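Local coordinates for uncharacterized sugar kinase PH1459 (Pyrococcus horikoshii, PDB 3EWM), which probably transfers phosphate from ATP to a sugar such as fructose, as a member of the PfkB family of carbohydrate kinases, at residues A[35-48]-A[247-259]. Residues are numbered along the deposited sequence; the frame is centred on the assembly and turned at random.
Sequences APANVAVGVSRLGV and DAFMAALLVGILK
Asn38 and Asp247 both hold CG beside the backbone N (chi1 -52° and -66°), which brings amide and carboxylate together near the N-terminal ends of helix 35-45 and the 247-259 segment. Asn38 ND2 donates to Asp247 OD2 over 2.9 Å; the oxygen lies in the amide plane, whereas the amide nitrogen meets it on the anti side, somewhat out of the carboxylate plane. Trp286 NE1 bonds to Asn38 OD1, so both ends of this buried amide are engaged and its rotation is fixed. A leucine in place of Asp247 would probably leave Asn38 ND2 without this acceptor and the amide less firmly held. Next along, Val39 is a knob among Asp247, Met250, Ala251 and Leu254, its CG2 3.8 Å from Met250 CB. Gly42 lets the helices close to 8.0 Å between axes at a crossing angle of -53°: Ala251 CB rests 3.6 Å from Gly42 C, where a side chain would clash. Leu46 CD1 then lies against the Ala252 backbone and Val255 CG2, and beyond the Schellman motif at Gly47, Val48 CG1 meets Leu258 CD2 tip to tip at 3.6 Å. A water links Leu46 O to Lys259 NZ. Strand 127-131 flanks Val39 and Met250, and Met250 also touches ATP-binding Lys190, placing this close helix pair beside the central sheet of the ribokinase-like PfkB fold.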
loop_
_atom_site.group_PDB
_atom_site.type_symbol
_atom_site.label_atom_id
_atom_site.label_comp_id
_atom_site.label_asym_id
_atom_site.label_seq_id
_atom_site.Cartn_x
_atom_site.Cartn_y
_atom_site.Cartn_z
ATOM N N ALA A 35 -12.896 7.805 5.781
ATOM C CA ALA A 35 -14.152 8.317 6.310
ATOM C C ALA A 35 -14.408 9.824 6.049
ATOM O O ALA A 35 -15.450 10.176 5.521
ATOM C CB ALA A 35 -14.313 7.942 7.831
ATOM N N PRO A 36 -13.426 10.710 6.347
ATOM C CA PRO A 36 -13.711 12.140 6.156
ATOM C C PRO A 36 -13.922 12.490 4.683
ATOM O O PRO A 36 -14.730 13.351 4.376
ATOM C CB PRO A 36 -12.459 12.835 6.706
ATOM C CG PRO A 36 -11.740 11.753 7.512
ATOM C CD PRO A 36 -12.043 10.492 6.808
ATOM N N ALA A 37 -13.212 11.802 3.788
ATOM C CA ALA A 37 -13.438 11.965 2.354
ATOM C C ALA A 37 -14.844 11.488 2.010
ATOM O O ALA A 37 -15.547 12.127 1.228
ATOM C CB ALA A 37 -12.427 11.188 1.578
ATOM N N ASN A 38 -15.242 10.352 2.582
ATOM C CA ASN A 38 -16.553 9.799 2.265
ATOM C C ASN A 38 -17.649 10.725 2.749
ATOM O O ASN A 38 -18.657 10.903 2.079
ATOM C CB ASN A 38 -16.753 8.406 2.876
ATOM C CG ASN A 38 -15.627 7.432 2.535
ATOM O OD1 ASN A 38 -14.907 7.603 1.559
ATOM N ND2 ASN A 38 -15.466 6.403 3.370
ATOM N N VAL A 39 -17.454 11.289 3.936
ATOM C CA VAL A 39 -18.408 12.240 4.488
ATOM C C VAL A 39 -18.429 13.509 3.621
ATOM O O VAL A 39 -19.489 14.050 3.320
ATOM C CB VAL A 39 -18.073 12.618 5.943
ATOM C CG1 VAL A 39 -19.024 13.734 6.431
ATOM C CG2 VAL A 39 -18.195 11.411 6.856
ATOM N N ALA A 40 -17.247 13.952 3.210
ATOM C CA ALA A 40 -17.133 15.151 2.374
ATOM C C ALA A 40 -17.908 14.973 1.080
ATOM O O ALA A 40 -18.605 15.888 0.649
ATOM C CB ALA A 40 -15.673 15.468 2.067
ATOM N N VAL A 41 -17.787 13.798 0.463
ATOM C CA VAL A 41 -18.558 13.490 -0.748
ATOM C C VAL A 41 -20.068 13.463 -0.442
ATOM O O VAL A 41 -20.863 14.040 -1.184
ATOM C CB VAL A 41 -18.061 12.171 -1.404
ATOM C CG1 VAL A 41 -19.046 11.651 -2.473
ATOM C CG2 VAL A 41 -16.670 12.377 -1.981
ATOM N N GLY A 42 -20.446 12.834 0.665
ATOM C CA GLY A 42 -21.848 12.818 1.097
ATOM C C GLY A 42 -22.423 14.213 1.251
ATOM O O GLY A 42 -23.495 14.501 0.732
ATOM N N VAL A 43 -21.694 15.079 1.952
ATOM C CA VAL A 43 -22.083 16.493 2.134
ATOM C C VAL A 43 -22.328 17.183 0.798
ATOM O O VAL A 43 -23.379 17.801 0.591
ATOM C CB VAL A 43 -21.040 17.249 2.954
ATOM C CG1 VAL A 43 -21.290 18.761 2.934
ATOM C CG2 VAL A 43 -21.032 16.718 4.392
ATOM N N SER A 44 -21.369 17.044 -0.110
ATOM C CA SER A 44 -21.506 17.564 -1.457
ATOM C C SER A 44 -22.721 16.996 -2.171
ATOM O O SER A 44 -23.459 17.732 -2.799
ATOM C CB SER A 44 -20.250 17.304 -2.279
ATOM O OG SER A 44 -20.390 17.901 -3.563
ATOM N N ARG A 45 -22.946 15.688 -2.055
ATOM C CA ARG A 45 -24.097 15.068 -2.703
ATOM C C ARG A 45 -25.441 15.576 -2.198
ATOM O O ARG A 45 -26.424 15.636 -2.954
ATOM C CB ARG A 45 -24.018 13.564 -2.581
ATOM C CG ARG A 45 -22.974 13.009 -3.478
ATOM C CD ARG A 45 -23.192 11.574 -3.645
ATOM N NE ARG A 45 -22.113 10.926 -4.365
ATOM C CZ ARG A 45 -21.918 9.623 -4.310
ATOM N NH1 ARG A 45 -22.732 8.891 -3.564
ATOM N NH2 ARG A 45 -20.927 9.058 -4.984
ATOM N N LEU A 46 -25.468 15.948 -0.928
ATOM C CA LEU A 46 -26.627 16.558 -0.297
ATOM C C LEU A 46 -26.798 18.051 -0.633
ATOM O O LEU A 46 -27.705 18.697 -0.114
ATOM C CB LEU A 46 -26.526 16.375 1.217
ATOM C CG LEU A 46 -26.509 14.920 1.663
ATOM C CD1 LEU A 46 -26.420 14.833 3.175
ATOM C CD2 LEU A 46 -27.759 14.220 1.158
ATOM N N GLY A 47 -25.913 18.579 -1.473
ATOM C CA GLY A 47 -26.038 19.943 -2.024
ATOM C C GLY A 47 -25.328 21.032 -1.243
ATOM O O GLY A 47 -25.566 22.233 -1.474
ATOM N N VAL A 48 -24.450 20.627 -0.325
ATOM C CA VAL A 48 -23.771 21.569 0.561
ATOM C C VAL A 48 -22.293 21.673 0.175
ATOM O O VAL A 48 -21.674 20.661 -0.127
ATOM C CB VAL A 48 -23.926 21.141 2.039
ATOM C CG1 VAL A 48 -22.997 21.917 2.955
ATOM C CG2 VAL A 48 -25.374 21.297 2.478
ATOM N N ASP A 247 -20.928 6.701 6.888
ATOM C CA ASP A 247 -20.452 7.996 6.404
ATOM C C ASP A 247 -21.567 8.809 5.749
ATOM O O ASP A 247 -21.574 10.023 5.849
ATOM C CB ASP A 247 -19.265 7.821 5.496
ATOM C CG ASP A 247 -18.061 7.265 6.238
ATOM O OD1 ASP A 247 -17.925 7.524 7.460
ATOM O OD2 ASP A 247 -17.266 6.563 5.610
ATOM N N ALA A 248 -22.478 8.123 5.060
ATOM C CA ALA A 248 -23.712 8.729 4.558
ATOM C C ALA A 248 -24.518 9.330 5.716
ATOM O O ALA A 248 -24.970 10.479 5.651
ATOM C CB ALA A 248 -24.531 7.703 3.834
ATOM N N PHE A 249 -24.696 8.532 6.766
ATOM C CA PHE A 249 -25.355 8.982 7.967
ATOM C C PHE A 249 -24.670 10.230 8.556
ATOM O O PHE A 249 -25.337 11.212 8.863
ATOM C CB PHE A 249 -25.418 7.839 8.990
ATOM C CG PHE A 249 -25.819 8.286 10.353
ATOM C CD1 PHE A 249 -27.156 8.480 10.662
ATOM C CD2 PHE A 249 -24.868 8.496 11.330
ATOM C CE1 PHE A 249 -27.546 8.904 11.932
ATOM C CE2 PHE A 249 -25.242 8.916 12.609
ATOM C CZ PHE A 249 -26.592 9.120 12.900
HETATM N N MSE A 250 -23.344 10.193 8.703
HETATM C CA MSE A 250 -22.615 11.369 9.202
HETATM C C MSE A 250 -22.880 12.591 8.332
HETATM O O MSE A 250 -23.183 13.666 8.842
HETATM C CB MSE A 250 -21.097 11.099 9.292
HETATM C CG MSE A 250 -20.293 12.226 9.927
HETATM SE SE MSE A 250 -20.995 12.791 11.668
HETATM C CE MSE A 250 -19.315 12.799 12.697
ATOM N N ALA A 251 -22.742 12.425 7.019
ATOM C CA ALA A 251 -22.996 13.524 6.093
ATOM C C ALA A 251 -24.388 14.128 6.316
ATOM O O ALA A 251 -24.524 15.335 6.470
ATOM C CB ALA A 251 -22.833 13.060 4.655
ATOM N N ALA A 252 -25.397 13.259 6.386
ATOM C CA ALA A 252 -26.772 13.687 6.652
ATOM C C ALA A 252 -26.903 14.439 7.963
ATOM O O ALA A 252 -27.653 15.405 8.056
ATOM C CB ALA A 252 -27.702 12.489 6.666
ATOM N N LEU A 253 -26.206 13.970 8.995
ATOM C CA LEU A 253 -26.326 14.586 10.300
ATOM C C LEU A 253 -25.790 16.007 10.256
ATOM O O LEU A 253 -26.412 16.939 10.776
ATOM C CB LEU A 253 -25.577 13.776 11.353
ATOM C CG LEU A 253 -25.976 14.139 12.779
ATOM C CD1 LEU A 253 -27.370 13.581 13.077
ATOM C CD2 LEU A 253 -24.961 13.588 13.767
ATOM N N LEU A 254 -24.625 16.142 9.631
ATOM C CA LEU A 254 -23.933 17.410 9.517
ATOM C C LEU A 254 -24.693 18.381 8.634
ATOM O O LEU A 254 -24.874 19.536 9.001
ATOM C CB LEU A 254 -22.517 17.185 8.992
ATOM C CG LEU A 254 -21.644 16.328 9.928
ATOM C CD1 LEU A 254 -20.187 16.421 9.525
ATOM C CD2 LEU A 254 -21.829 16.768 11.398
ATOM N N VAL A 255 -25.141 17.909 7.480
ATOM C CA VAL A 255 -25.985 18.740 6.611
ATOM C C VAL A 255 -27.288 19.144 7.325
ATOM O O VAL A 255 -27.667 20.309 7.280
ATOM C CB VAL A 255 -26.231 18.077 5.239
ATOM C CG1 VAL A 255 -27.286 18.827 4.462
ATOM C CG2 VAL A 255 -24.915 18.051 4.425
ATOM N N GLY A 256 -27.936 18.194 8.003
ATOM C CA GLY A 256 -29.122 18.470 8.825
ATOM C C GLY A 256 -28.915 19.557 9.861
ATOM O O GLY A 256 -29.691 20.523 9.949
ATOM N N ILE A 257 -27.858 19.411 10.644
ATOM C CA ILE A 257 -27.500 20.398 11.648
ATOM C C ILE A 257 -27.256 21.770 10.997
ATOM O O ILE A 257 -27.702 22.809 11.504
ATOM C CB ILE A 257 -26.265 19.922 12.440
ATOM C CG1 ILE A 257 -26.655 18.758 13.354
ATOM C CG2 ILE A 257 -25.643 21.077 13.246
ATOM C CD1 ILE A 257 -25.489 17.901 13.818
ATOM N N LEU A 258 -26.553 21.769 9.866
ATOM C CA LEU A 258 -26.301 23.012 9.145
ATOM C C LEU A 258 -27.603 23.669 8.651
ATOM O O LEU A 258 -27.767 24.877 8.753
ATOM C CB LEU A 258 -25.366 22.745 7.964
ATOM C CG LEU A 258 -24.987 23.969 7.122
ATOM C CD1 LEU A 258 -23.903 24.802 7.839
ATOM C CD2 LEU A 258 -24.509 23.513 5.758
ATOM N N LYS A 259 -28.517 22.866 8.115
ATOM C CA LYS A 259 -29.700 23.396 7.438
ATOM C C LYS A 259 -30.883 23.725 8.365
ATOM O O LYS A 259 -31.639 24.658 8.092
ATOM C CB LYS A 259 -30.165 22.438 6.344
ATOM C CG LYS A 259 -29.196 22.291 5.201
ATOM C CD LYS A 259 -29.149 23.530 4.335
ATOM C CE LYS A 259 -28.643 23.158 2.966
ATOM N NZ LYS A 259 -29.149 21.789 2.618
HETATM O O HOH W 1 -28.554 21.279 -0.064
#